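Local coordinates for glycerol dehydrogenase (Schizosaccharomyces pombe, PDB 1TA9), which catalyses the NAD(+)-dependent oxidation of glycerol to dihydroxyacetone, serving the assimilation of glycerol, and carries zinc and potassium ions, at residues S93-A98 with K140-D145; G231-T236 with E296-M301; T249-G254 with I398-K403; E382-V387 with A413-D418. All coordinates share one frame; numbering follows the deposited sequence.

Contact 1: S93-A98 with K140-D145; sequences SAVVLA and KQCPDD
Ser93-Val95 and Cys142-Asp145 run almost antiparallel, 163° apart end to end, yet they share no hydrogen bond, and their CA atoms stay 6.9 Å apart at Val95-Cys142. The fold explains this: strand 93-98 lies between strands 120-125 and 148-153 of the parallel nucleotide-binding sheet. The beta-alpha-beta crossover that links those two neighbours, through helix 132-139, must therefore pass over it. Segment 140-145 is the return of that crossover. Val95 makes the apolar part of the contact with one branch. CG1 stands anti to the backbone N (chi1 165°), which leaves CG2 as the methyl that meets the loop, 3.9 Å from SG of Cys142. The same methyl lies 4.4 Å from CD of Pro143, at the fringe of van der Waals contact. SG of Cys142 turns away from its own carbonyl carbon (chi1 -60°), and the Cys142 side chain also touches Met168. Val95 touches Leu124 of the neighbouring strand, while its backbone bonds to Val148 and Ile150 on the other flank. Nearer the start of the strand, the backbone of Ser93 is hydrogen-bonded with Gln147, where the chain leaves the loop to enter strand 148-153. The contact to Asp145 is one of proximity: CB of Ser93 lies 3.7 Å from the backbone O of Asp145, whereas OG of Ser93 stays 4.1 Å from OD2 of Asp145, too far for a hydrogen bond.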
loop_
_atom_site.group_PDB
_atom_site.type_symbol
_atom_site.label_atom_id
_atom_site.label_comp_id
_atom_site.label_asym_id
_atom_site.label_seq_id
_atom_site.Cartn_x
_atom_site.Cartn_y
_atom_site.Cartn_z
ATOM N N SER B 93 32.257 12.603 -50.711
ATOM C CA SER B 93 32.058 14.041 -50.591
ATOM C C SER B 93 30.900 14.434 -49.681
ATOM O O SER B 93 29.821 13.841 -49.739
ATOM C CB SER B 93 31.841 14.643 -51.978
ATOM O OG SER B 93 31.708 16.049 -51.899
ATOM N N ALA B 94 31.126 15.453 -48.856
ATOM C CA ALA B 94 30.106 15.927 -47.929
ATOM C C ALA B 94 30.143 17.439 -47.738
ATOM O O ALA B 94 31.194 18.070 -47.856
ATOM C CB ALA B 94 30.276 15.233 -46.578
ATOM N N VAL B 95 28.983 18.016 -47.448
ATOM C CA VAL B 95 28.880 19.446 -47.206
ATOM C C VAL B 95 28.701 19.652 -45.708
ATOM O O VAL B 95 27.899 18.968 -45.075
ATOM C CB VAL B 95 27.656 20.067 -47.935
ATOM C CG1 VAL B 95 27.364 21.460 -47.386
ATOM C CG2 VAL B 95 27.924 20.153 -49.427
ATOM N N VAL B 96 29.465 20.576 -45.138
ATOM C CA VAL B 96 29.335 20.875 -43.721
ATOM C C VAL B 96 28.872 22.321 -43.620
ATOM O O VAL B 96 29.563 23.241 -44.067
ATOM C CB VAL B 96 30.668 20.691 -42.966
ATOM C CG1 VAL B 96 30.497 21.099 -41.507
ATOM C CG2 VAL B 96 31.104 19.238 -43.042
ATOM N N LEU B 97 27.688 22.511 -43.049
ATOM C CA LEU B 97 27.096 23.834 -42.901
ATOM C C LEU B 97 27.005 24.267 -41.443
ATOM O O LEU B 97 26.463 23.544 -40.609
ATOM C CB LEU B 97 25.694 23.837 -43.510
ATOM C CG LEU B 97 24.882 25.127 -43.390
ATOM C CD1 LEU B 97 25.537 26.222 -44.231
ATOM C CD2 LEU B 97 23.458 24.876 -43.851
ATOM N N ALA B 98 27.525 25.456 -41.146
ATOM C CA ALA B 98 27.493 25.994 -39.786
ATOM C C ALA B 98 27.798 27.487 -39.801
ATOM O O ALA B 98 28.545 27.958 -40.658
ATOM C CB ALA B 98 28.511 25.266 -38.913
ATOM N N LYS B 140 23.373 26.338 -54.173
ATOM C CA LYS B 140 24.159 26.568 -55.378
ATOM C C LYS B 140 25.657 26.424 -55.117
ATOM O O LYS B 140 26.450 26.347 -56.054
ATOM C CB LYS B 140 23.855 27.952 -55.941
ATOM N N GLN B 141 26.037 26.389 -53.842
ATOM C CA GLN B 141 27.440 26.253 -53.463
ATOM C C GLN B 141 27.794 24.798 -53.157
ATOM O O GLN B 141 28.924 24.487 -52.781
ATOM C CB GLN B 141 27.741 27.125 -52.238
ATOM C CG GLN B 141 27.669 28.621 -52.510
ATOM C CD GLN B 141 27.875 29.457 -51.259
ATOM O OE1 GLN B 141 28.908 29.362 -50.595
ATOM N NE2 GLN B 141 26.888 30.285 -50.932
ATOM N N CYS B 142 26.821 23.911 -53.323
ATOM C CA CYS B 142 27.029 22.492 -53.065
ATOM C C CYS B 142 27.373 21.751 -54.354
ATOM O O CYS B 142 26.604 21.775 -55.314
ATOM C CB CYS B 142 25.768 21.880 -52.442
ATOM S SG CYS B 142 25.251 22.623 -50.869
ATOM N N PRO B 143 28.542 21.091 -54.396
ATOM C CA PRO B 143 28.969 20.342 -55.584
ATOM C C PRO B 143 27.937 19.293 -56.002
ATOM O O PRO B 143 27.253 18.713 -55.158
ATOM C CB PRO B 143 30.284 19.714 -55.131
ATOM C CG PRO B 143 30.834 20.751 -54.205
ATOM C CD PRO B 143 29.618 21.131 -53.391
ATOM N N ASP B 144 27.834 19.051 -57.305
ATOM C CA ASP B 144 26.876 18.083 -57.829
ATOM C C ASP B 144 27.127 16.663 -57.341
ATOM O O ASP B 144 26.211 15.845 -57.308
ATOM C CB ASP B 144 26.891 18.096 -59.359
ATOM C CG ASP B 144 26.474 19.432 -59.932
ATOM O OD1 ASP B 144 25.368 19.907 -59.593
ATOM O OD2 ASP B 144 27.251 20.007 -60.724
ATOM N N ASP B 145 28.366 16.370 -56.965
ATOM C CA ASP B 145 28.699 15.035 -56.490
ATOM C C ASP B 145 28.605 14.938 -54.970
ATOM O O ASP B 145 29.122 13.996 -54.372
ATOM C CB ASP B 145 30.105 14.638 -56.961
ATOM C CG ASP B 145 31.197 15.477 -56.327
ATOM O OD1 ASP B 145 31.086 16.720 -56.350
ATOM O OD2 ASP B 145 32.172 14.888 -55.811
#

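Contact 2: G231-T236 with E296-M301; sequences GDALST and EANTLM. With K (potassium ion), chain J; ZN (zinc ion), chain I.
Ala233 turns its methyl toward the helix carrying Asn298, and CB of Ala233 comes to 3.6 Å from OD1 of Asn298. The CA atoms of these two residues are only 5.3 Å apart, a separation that a small side chain such as alanine permits. CG of Asn298 lies beside its own backbone N (chi1 -76°), which swings the amide back toward the partner helix: OD1 meets the methyl, and ND2 donates to O of Ala179, a residue assigned to the NAD(+) site. Asn298 sits in a turn, 297-301, that widens to pi type; N of Met301 bonds to O of Glu296 at 3.0 Å. The same helical turn as Ala233, 232-236, also supplies metal ligands. The carboxylate of Asp232 extends with CG anti to the backbone N (chi1 -159°); its OD2 binds zinc at 2.2 Å with OD1 at 2.6 Å, and His315 and His333 complete the site on the protein side. OD2 is shared with the potassium, which is also held by O of Asp232 at 2.8 Å, OG1 of Thr236 at 3.0 Å and, more loosely, OG of Ser235 at 3.2 Å; Asp182 and a water complete the ligands named. Around this pair, Cys267 and Leu271 of helix 258-284 pack on Ala233, Val337 of helix 333-347 touches Asp232 and Ser235, and Tyr72 of strand 71-75 lies against Thr299 and Leu300.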
loop_
_atom_site.group_PDB
_atom_site.type_symbol
_atom_site.label_atom_id
_atom_site.label_comp_id
_atom_site.label_asym_id
_atom_site.label_seq_id
_atom_site.Cartn_x
_atom_site.Cartn_y
_atom_site.Cartn_z
ATOM N N GLY B 231 12.622 22.378 -20.731
ATOM C CA GLY B 231 11.302 22.971 -20.831
ATOM C C GLY B 231 10.550 22.411 -22.021
ATOM O O GLY B 231 9.349 22.136 -21.946
ATOM N N ASP B 232 11.259 22.233 -23.129
ATOM C CA ASP B 232 10.642 21.694 -24.328
ATOM C C ASP B 232 10.321 20.217 -24.088
ATOM O O ASP B 232 9.240 19.743 -24.432
ATOM C CB ASP B 232 11.594 21.836 -25.522
ATOM C CG ASP B 232 10.868 21.778 -26.854
ATOM O OD1 ASP B 232 11.532 21.599 -27.898
ATOM O OD2 ASP B 232 9.630 21.926 -26.853
ATOM N N ALA B 233 11.256 19.496 -23.477
ATOM C CA ALA B 233 11.059 18.073 -23.213
ATOM C C ALA B 233 9.884 17.815 -22.258
ATOM O O ALA B 233 9.176 16.810 -22.385
ATOM C CB ALA B 233 12.346 17.465 -22.652
ATOM N N LEU B 234 9.674 18.719 -21.308
ATOM C CA LEU B 234 8.572 18.570 -20.359
ATOM C C LEU B 234 7.187 18.578 -21.008
ATOM O O LEU B 234 6.258 17.956 -20.496
ATOM C CB LEU B 234 8.626 19.673 -19.296
ATOM C CG LEU B 234 9.592 19.446 -18.132
ATOM C CD1 LEU B 234 9.675 20.712 -17.286
ATOM C CD2 LEU B 234 9.116 18.265 -17.298
ATOM N N SER B 235 7.034 19.274 -22.128
ATOM C CA SER B 235 5.728 19.324 -22.773
ATOM C C SER B 235 5.407 18.071 -23.588
ATOM O O SER B 235 4.241 17.789 -23.864
ATOM C CB SER B 235 5.623 20.553 -23.677
ATOM O OG SER B 235 6.412 20.408 -24.839
ATOM N N THR B 236 6.436 17.316 -23.956
ATOM C CA THR B 236 6.247 16.115 -24.759
ATOM C C THR B 236 5.215 15.134 -24.210
ATOM O O THR B 236 4.260 14.788 -24.905
ATOM C CB THR B 236 7.573 15.357 -24.958
ATOM O OG1 THR B 236 8.511 16.210 -25.623
ATOM C CG2 THR B 236 7.352 14.107 -25.801
ATOM N N GLU B 296 19.902 12.889 -23.901
ATOM C CA GLU B 296 19.114 11.919 -24.661
ATOM C C GLU B 296 17.621 12.235 -24.538
ATOM O O GLU B 296 16.883 12.159 -25.514
ATOM C CB GLU B 296 19.363 10.473 -24.189
ATOM C CG GLU B 296 18.637 9.465 -25.086
ATOM C CD GLU B 296 18.524 8.064 -24.509
ATOM O OE1 GLU B 296 17.576 7.354 -24.912
ATOM O OE2 GLU B 296 19.366 7.660 -23.677
ATOM N N ALA B 297 17.173 12.590 -23.338
ATOM C CA ALA B 297 15.764 12.910 -23.127
ATOM C C ALA B 297 15.346 14.147 -23.922
ATOM O O ALA B 297 14.278 14.173 -24.539
ATOM C CB ALA B 297 15.493 13.132 -21.641
ATOM N N ASN B 298 16.197 15.165 -23.910
ATOM C CA ASN B 298 15.916 16.410 -24.616
ATOM C C ASN B 298 15.931 16.265 -26.130
ATOM O O ASN B 298 15.242 16.999 -26.837
ATOM C CB ASN B 298 16.950 17.478 -24.241
ATOM C CG ASN B 298 16.708 18.080 -22.874
ATOM O OD1 ASN B 298 15.853 17.619 -22.119
ATOM N ND2 ASN B 298 17.469 19.118 -22.547
ATOM N N THR B 299 16.728 15.327 -26.625
ATOM C CA THR B 299 16.878 15.147 -28.063
ATOM C C THR B 299 16.158 13.941 -28.649
ATOM O O THR B 299 15.194 14.094 -29.398
ATOM C CB THR B 299 18.373 15.061 -28.426
ATOM O OG1 THR B 299 19.106 16.005 -27.631
ATOM C CG2 THR B 299 18.587 15.398 -29.897
ATOM N N LEU B 300 16.622 12.743 -28.315
ATOM C CA LEU B 300 16.009 11.528 -28.849
ATOM C C LEU B 300 14.609 11.237 -28.318
ATOM O O LEU B 300 13.658 11.109 -29.097
ATOM C CB LEU B 300 16.907 10.316 -28.579
ATOM C CG LEU B 300 16.411 8.951 -29.072
ATOM C CD1 LEU B 300 16.333 8.934 -30.595
ATOM C CD2 LEU B 300 17.355 7.868 -28.578
ATOM N N MET B 301 14.471 11.135 -26.999
ATOM C CA MET B 301 13.172 10.822 -26.408
ATOM C C MET B 301 12.105 11.871 -26.698
ATOM O O MET B 301 11.012 11.552 -27.175
ATOM C CB MET B 301 13.312 10.628 -24.898
ATOM C CG MET B 301 14.204 9.461 -24.502
ATOM S SD MET B 301 14.315 9.341 -22.715
ATOM C CE MET B 301 16.116 9.423 -22.440
HETATM K K K J . 8.269 18.937 -26.951
HETATM ZN ZN ZN I . 9.285 22.428 -28.992
HETATM O O HOH W 1 5.798 18.255 -27.242
#

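Contact 3: T249-G254 with I398-K403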
loop_
_atom_site.group_PDB
_atom_site.type_symbol
_atom_site.label_atom_id
_atom_site.label_comp_id
_atom_site.label_asym_id
_atom_site.label_seq_id
_atom_site.Cartn_x
_atom_site.Cartn_y
_atom_site.Cartn_z
ATOM N N THR B 249 -5.017 12.174 -35.090
ATOM C CA THR B 249 -3.919 11.730 -35.941
ATOM C C THR B 249 -2.593 12.213 -35.364
ATOM O O THR B 249 -2.481 13.352 -34.916
ATOM C CB THR B 249 -4.083 12.279 -37.365
ATOM O OG1 THR B 249 -5.324 11.812 -37.908
ATOM C CG2 THR B 249 -2.936 11.818 -38.249
ATOM N N SER B 250 -1.589 11.341 -35.374
ATOM C CA SER B 250 -0.276 11.675 -34.837
ATOM C C SER B 250 0.508 12.550 -35.799
ATOM O O SER B 250 0.110 12.745 -36.948
ATOM C CB SER B 250 0.528 10.401 -34.581
ATOM O OG SER B 250 0.996 9.864 -35.811
ATOM N N PHE B 251 1.635 13.071 -35.326
ATOM C CA PHE B 251 2.479 13.901 -36.174
ATOM C C PHE B 251 3.271 13.026 -37.142
ATOM O O PHE B 251 4.072 13.527 -37.929
ATOM C CB PHE B 251 3.417 14.758 -35.322
ATOM C CG PHE B 251 2.930 16.171 -35.125
ATOM C CD1 PHE B 251 1.636 16.418 -34.675
ATOM C CD2 PHE B 251 3.754 17.251 -35.415
ATOM C CE1 PHE B 251 1.167 17.720 -34.519
ATOM C CE2 PHE B 251 3.295 18.560 -35.261
ATOM C CZ PHE B 251 1.998 18.793 -34.813
ATOM N N ALA B 252 3.039 11.716 -37.068
ATOM C CA ALA B 252 3.692 10.757 -37.958
ATOM C C ALA B 252 2.738 10.479 -39.118
ATOM O O ALA B 252 3.098 9.815 -40.092
ATOM C CB ALA B 252 4.007 9.461 -37.215
ATOM N N GLY B 253 1.507 10.974 -38.992
ATOM C CA GLY B 253 0.524 10.811 -40.049
ATOM C C GLY B 253 -0.526 9.723 -39.910
ATOM O O GLY B 253 -1.309 9.505 -40.836
ATOM N N GLY B 254 -0.564 9.037 -38.773
ATOM C CA GLY B 254 -1.552 7.983 -38.606
ATOM C C GLY B 254 -1.962 7.805 -37.160
ATOM O O GLY B 254 -1.836 8.731 -36.352
ATOM N N ILE B 398 -3.394 22.767 -31.288
ATOM C CA ILE B 398 -4.359 22.717 -30.195
ATOM C C ILE B 398 -5.644 21.995 -30.623
ATOM O O ILE B 398 -6.366 21.448 -29.791
ATOM C CB ILE B 398 -4.691 24.143 -29.675
ATOM C CG1 ILE B 398 -5.508 24.050 -28.386
ATOM C CG2 ILE B 398 -5.464 24.934 -30.731
ATOM C CD1 ILE B 398 -5.616 25.363 -27.645
ATOM N N HIS B 399 -5.910 21.968 -31.925
ATOM C CA HIS B 399 -7.111 21.315 -32.430
ATOM C C HIS B 399 -7.064 19.790 -32.346
ATOM O O HIS B 399 -8.052 19.121 -32.648
ATOM C CB HIS B 399 -7.375 21.775 -33.862
ATOM C CG HIS B 399 -7.558 23.255 -33.979
ATOM N ND1 HIS B 399 -8.602 23.922 -33.374
ATOM C CD2 HIS B 399 -6.798 24.204 -34.572
ATOM C CE1 HIS B 399 -8.475 25.219 -33.588
ATOM N NE2 HIS B 399 -7.388 25.417 -34.311
ATOM N N ASN B 400 -5.922 19.237 -31.937
ATOM C CA ASN B 400 -5.803 17.784 -31.789
ATOM C C ASN B 400 -6.505 17.355 -30.505
ATOM O O ASN B 400 -6.846 16.185 -30.334
ATOM C CB ASN B 400 -4.332 17.341 -31.728
ATOM C CG ASN B 400 -3.634 17.438 -33.072
ATOM O OD1 ASN B 400 -4.225 17.150 -34.111
ATOM N ND2 ASN B 400 -2.361 17.830 -33.055
ATOM N N MET B 401 -6.718 18.307 -29.599
ATOM C CA MET B 401 -7.387 18.018 -28.331
ATOM C C MET B 401 -8.890 17.860 -28.541
ATOM O O MET B 401 -9.502 18.596 -29.321
ATOM C CB MET B 401 -7.122 19.139 -27.318
ATOM C CG MET B 401 -5.668 19.252 -26.894
ATOM S SD MET B 401 -5.335 20.627 -25.776
ATOM C CE MET B 401 -6.012 20.010 -24.226
ATOM N N SER B 402 -9.487 16.893 -27.850
ATOM C CA SER B 402 -10.922 16.670 -27.986
ATOM C C SER B 402 -11.693 17.845 -27.374
ATOM O O SER B 402 -12.779 18.187 -27.842
ATOM C CB SER B 402 -11.326 15.345 -27.322
ATOM O OG SER B 402 -11.011 15.336 -25.943
ATOM N N LYS B 403 -11.128 18.465 -26.336
ATOM C CA LYS B 403 -11.764 19.616 -25.700
ATOM C C LYS B 403 -11.488 20.831 -26.589
ATOM O O LYS B 403 -10.361 21.035 -27.032
ATOM C CB LYS B 403 -11.190 19.853 -24.295
ATOM C CG LYS B 403 -11.963 20.904 -23.484
ATOM C CD LYS B 403 -11.383 21.124 -22.082
ATOM C CE LYS B 403 -11.517 19.882 -21.204
ATOM N NZ LYS B 403 -10.977 20.108 -19.827
#
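The Phe251 ring meets the Asn400 amide edge-on: ND2 of Asn400 lies in the plane of the ring, 3.8 Å from CE1 of Phe251, and the two planes stand 80° apart. An amino group placed at the rim, and not over the ring, cannot make an N-H...pi interaction, so this is a van der Waals contact. A second flat group, the His399 ring, has CG2 of Ile398 over its centre on one face, 4.0 Å above the plane, a contact within segment 398-403. The contact joins two loops of the helical part of this iron-containing alcohol dehydrogenase fold: one between helices 223-245 and 258-284, the other before helix 407-428. CG of Asn400 stands anti to its carbonyl carbon (chi1 -73°), which carries the amide toward the first loop. ND2 donates its hydrogen bond outside both segments, to O of Leu311. This bond helps to set the amide's rotation, while OD1 of Asn400 only approaches O of Thr249, at 4.3 Å. Phe251 also borders the active site, its side chain being about 6 Å from a bound glycerol and about 4 Å from that of Leu188, assigned to the NAD(+) site. Phe251 occupies the second position of a type I turn from Ser250 to Gly253, closed by N of Gly253 on O of Ser250 at 3.0 Å. An ST turn reinforces the bend: N of Ala252 donates to OG of Ser250 at 3.0 Å, with an N-H...O angle of 147°.

Contact 4: E382-V387 with A413-D418; sequences EELLMV and AIKAVD
Lys415 passes its chain across the end of Leu384 and carries its charge past it: NZ forms a salt bridge with OD1 of Asp381, the residue just before segment 382-387. The chain bends at chi3 (-74°), and its aliphatic part does the touching. CG of Lys415 is 3.5 Å from CD1 of Leu384, tighter than usual van der Waals contact, and CD of Lys415 follows at 3.8 Å from the same methyl. The fork of Leu384 thus divides its contacts, since its other branch, CD2, rests 3.9 Å from CG2 of Ile414. The two pieces belong to helices 381-391 and 407-428 of the helical part of the fold, whose short segments run with axes 11.1 Å apart at 116°, a steep crossing in which side chains alone bridge the gap. One turn on from Leu384, CG1 of Val387 meets CD1 of Ile414 at 3.9 Å, so Ile414 offers different branches to two residues of the facing helix. Replacing Leu384 by an alanine would probably open a gap between Ile414 and Lys415 and leave the aliphatic chain of the lysine freer to turn. Beyond Lys415, Asp418 forms a salt bridge with Arg284 of a neighbouring subunit, while O of Ile414 is hydrogen-bonded with OH of Tyr339.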
loop_
_atom_site.group_PDB
_atom_site.type_symbol
_atom_site.label_atom_id
_atom_site.label_comp_id
_atom_site.label_asym_id
_atom_site.label_seq_id
_atom_site.Cartn_x
_atom_site.Cartn_y
_atom_site.Cartn_z
ATOM N N GLU B 382 -6.193 42.663 -23.973
ATOM C CA GLU B 382 -6.360 42.686 -25.418
ATOM C C GLU B 382 -5.210 41.946 -26.097
ATOM O O GLU B 382 -5.400 41.291 -27.123
ATOM C CB GLU B 382 -6.437 44.128 -25.922
ATOM C CG GLU B 382 -7.296 44.276 -27.163
ATOM C CD GLU B 382 -8.655 43.607 -27.006
ATOM O OE1 GLU B 382 -9.398 43.957 -26.058
ATOM O OE2 GLU B 382 -8.985 42.727 -27.831
ATOM N N GLU B 383 -4.015 42.048 -25.526
ATOM C CA GLU B 383 -2.864 41.358 -26.095
ATOM C C GLU B 383 -3.042 39.859 -25.883
ATOM O O GLU B 383 -2.711 39.050 -26.753
ATOM C CB GLU B 383 -1.567 41.839 -25.437
ATOM C CG GLU B 383 -1.228 43.292 -25.758
ATOM C CD GLU B 383 0.080 43.747 -25.146
ATOM O OE1 GLU B 383 0.227 43.667 -23.909
ATOM O OE2 GLU B 383 0.964 44.191 -25.909
ATOM N N LEU B 384 -3.586 39.485 -24.730
ATOM C CA LEU B 384 -3.792 38.071 -24.452
ATOM C C LEU B 384 -4.877 37.493 -25.352
ATOM O O LEU B 384 -4.812 36.327 -25.730
ATOM C CB LEU B 384 -4.135 37.860 -22.979
ATOM C CG LEU B 384 -2.981 38.200 -22.032
ATOM C CD1 LEU B 384 -3.393 37.892 -20.603
ATOM C CD2 LEU B 384 -1.738 37.396 -22.416
ATOM N N LEU B 385 -5.868 38.307 -25.705
ATOM C CA LEU B 385 -6.928 37.837 -26.589
ATOM C C LEU B 385 -6.319 37.614 -27.963
ATOM O O LEU B 385 -6.730 36.718 -28.703
ATOM C CB LEU B 385 -8.063 38.857 -26.679
ATOM C CG LEU B 385 -9.011 38.885 -25.479
ATOM C CD1 LEU B 385 -10.033 39.990 -25.665
ATOM C CD2 LEU B 385 -9.705 37.532 -25.344
ATOM N N MET B 386 -5.337 38.447 -28.293
ATOM C CA MET B 386 -4.627 38.347 -29.559
ATOM C C MET B 386 -3.861 37.021 -29.574
ATOM O O MET B 386 -3.782 36.350 -30.599
ATOM C CB MET B 386 -3.650 39.518 -29.701
ATOM C CG MET B 386 -2.664 39.381 -30.851
ATOM S SD MET B 386 -1.271 40.525 -30.696
ATOM C CE MET B 386 -1.957 42.001 -31.411
ATOM N N VAL B 387 -3.291 36.649 -28.431
ATOM C CA VAL B 387 -2.557 35.394 -28.343
ATOM C C VAL B 387 -3.544 34.244 -28.493
ATOM O O VAL B 387 -3.259 33.252 -29.165
ATOM C CB VAL B 387 -1.820 35.255 -26.990
ATOM C CG1 VAL B 387 -1.226 33.858 -26.862
ATOM C CG2 VAL B 387 -0.709 36.298 -26.891
ATOM N N ALA B 413 -6.670 31.330 -19.209
ATOM C CA ALA B 413 -5.755 30.302 -18.728
ATOM C C ALA B 413 -4.330 30.835 -18.578
ATOM O O ALA B 413 -3.605 30.430 -17.671
ATOM C CB ALA B 413 -5.778 29.095 -19.673
ATOM N N ILE B 414 -3.925 31.733 -19.471
ATOM C CA ILE B 414 -2.590 32.315 -19.390
ATOM C C ILE B 414 -2.467 33.097 -18.079
ATOM O O ILE B 414 -1.448 33.014 -17.387
ATOM C CB ILE B 414 -2.318 33.261 -20.584
ATOM C CG1 ILE B 414 -2.124 32.432 -21.859
ATOM C CG2 ILE B 414 -1.096 34.130 -20.302
ATOM C CD1 ILE B 414 -1.959 33.270 -23.120
ATOM N N LYS B 415 -3.508 33.852 -17.736
ATOM C CA LYS B 415 -3.497 34.624 -16.499
ATOM C C LYS B 415 -3.650 33.714 -15.286
ATOM O O LYS B 415 -3.080 33.980 -14.232
ATOM C CB LYS B 415 -4.613 35.674 -16.510
ATOM C CG LYS B 415 -4.300 36.864 -17.414
ATOM C CD LYS B 415 -5.400 37.920 -17.394
ATOM C CE LYS B 415 -6.630 37.465 -18.167
ATOM N NZ LYS B 415 -7.635 38.571 -18.316
ATOM N N ALA B 416 -4.416 32.639 -15.437
ATOM C CA ALA B 416 -4.617 31.701 -14.339
ATOM C C ALA B 416 -3.278 31.084 -13.942
ATOM O O ALA B 416 -2.967 30.970 -12.758
ATOM C CB ALA B 416 -5.603 30.613 -14.749
ATOM N N VAL B 417 -2.483 30.679 -14.930
ATOM C CA VAL B 417 -1.176 30.103 -14.633
ATOM C C VAL B 417 -0.385 31.085 -13.763
ATOM O O VAL B 417 0.194 30.709 -12.746
ATOM C CB VAL B 417 -0.371 29.825 -15.928
ATOM C CG1 VAL B 417 1.067 29.456 -15.578
ATOM C CG2 VAL B 417 -1.028 28.693 -16.720
ATOM N N ASP B 418 -0.379 32.352 -14.161
ATOM C CA ASP B 418 0.347 33.375 -13.412
ATOM C C ASP B 418 -0.093 33.443 -11.948
ATOM O O ASP B 418 0.744 33.471 -11.046
ATOM C CB ASP B 418 0.162 34.736 -14.076
ATOM C CG ASP B 418 0.980 35.820 -13.410
ATOM O OD1 ASP B 418 2.228 35.708 -13.399
ATOM O OD2 ASP B 418 0.372 36.782 -12.899
#

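In the fold
Contact 2 lies at the heart of the chain, about 8 Å from its centre, and contains the zinc and potassium ligand Asp232. Contact 3 comes next, its centre about 19 Å from that of contact 2, and its Phe251 side chain is about 9 Å from the zinc. Contact 4 lies about 25 Å from contact 2 between centres, with the Val387 side chain about 12 Å from that of the zinc ligand His315. Contact 1 belongs to the nucleotide-binding sheet and stands apart, about 31 Å from contact 2 and about 45 Å from contact 4 between centres, across the chain's centre from contact 4. Its Val95 side chain is about 10 Å from that of Thr157, assigned to the NAD(+) site.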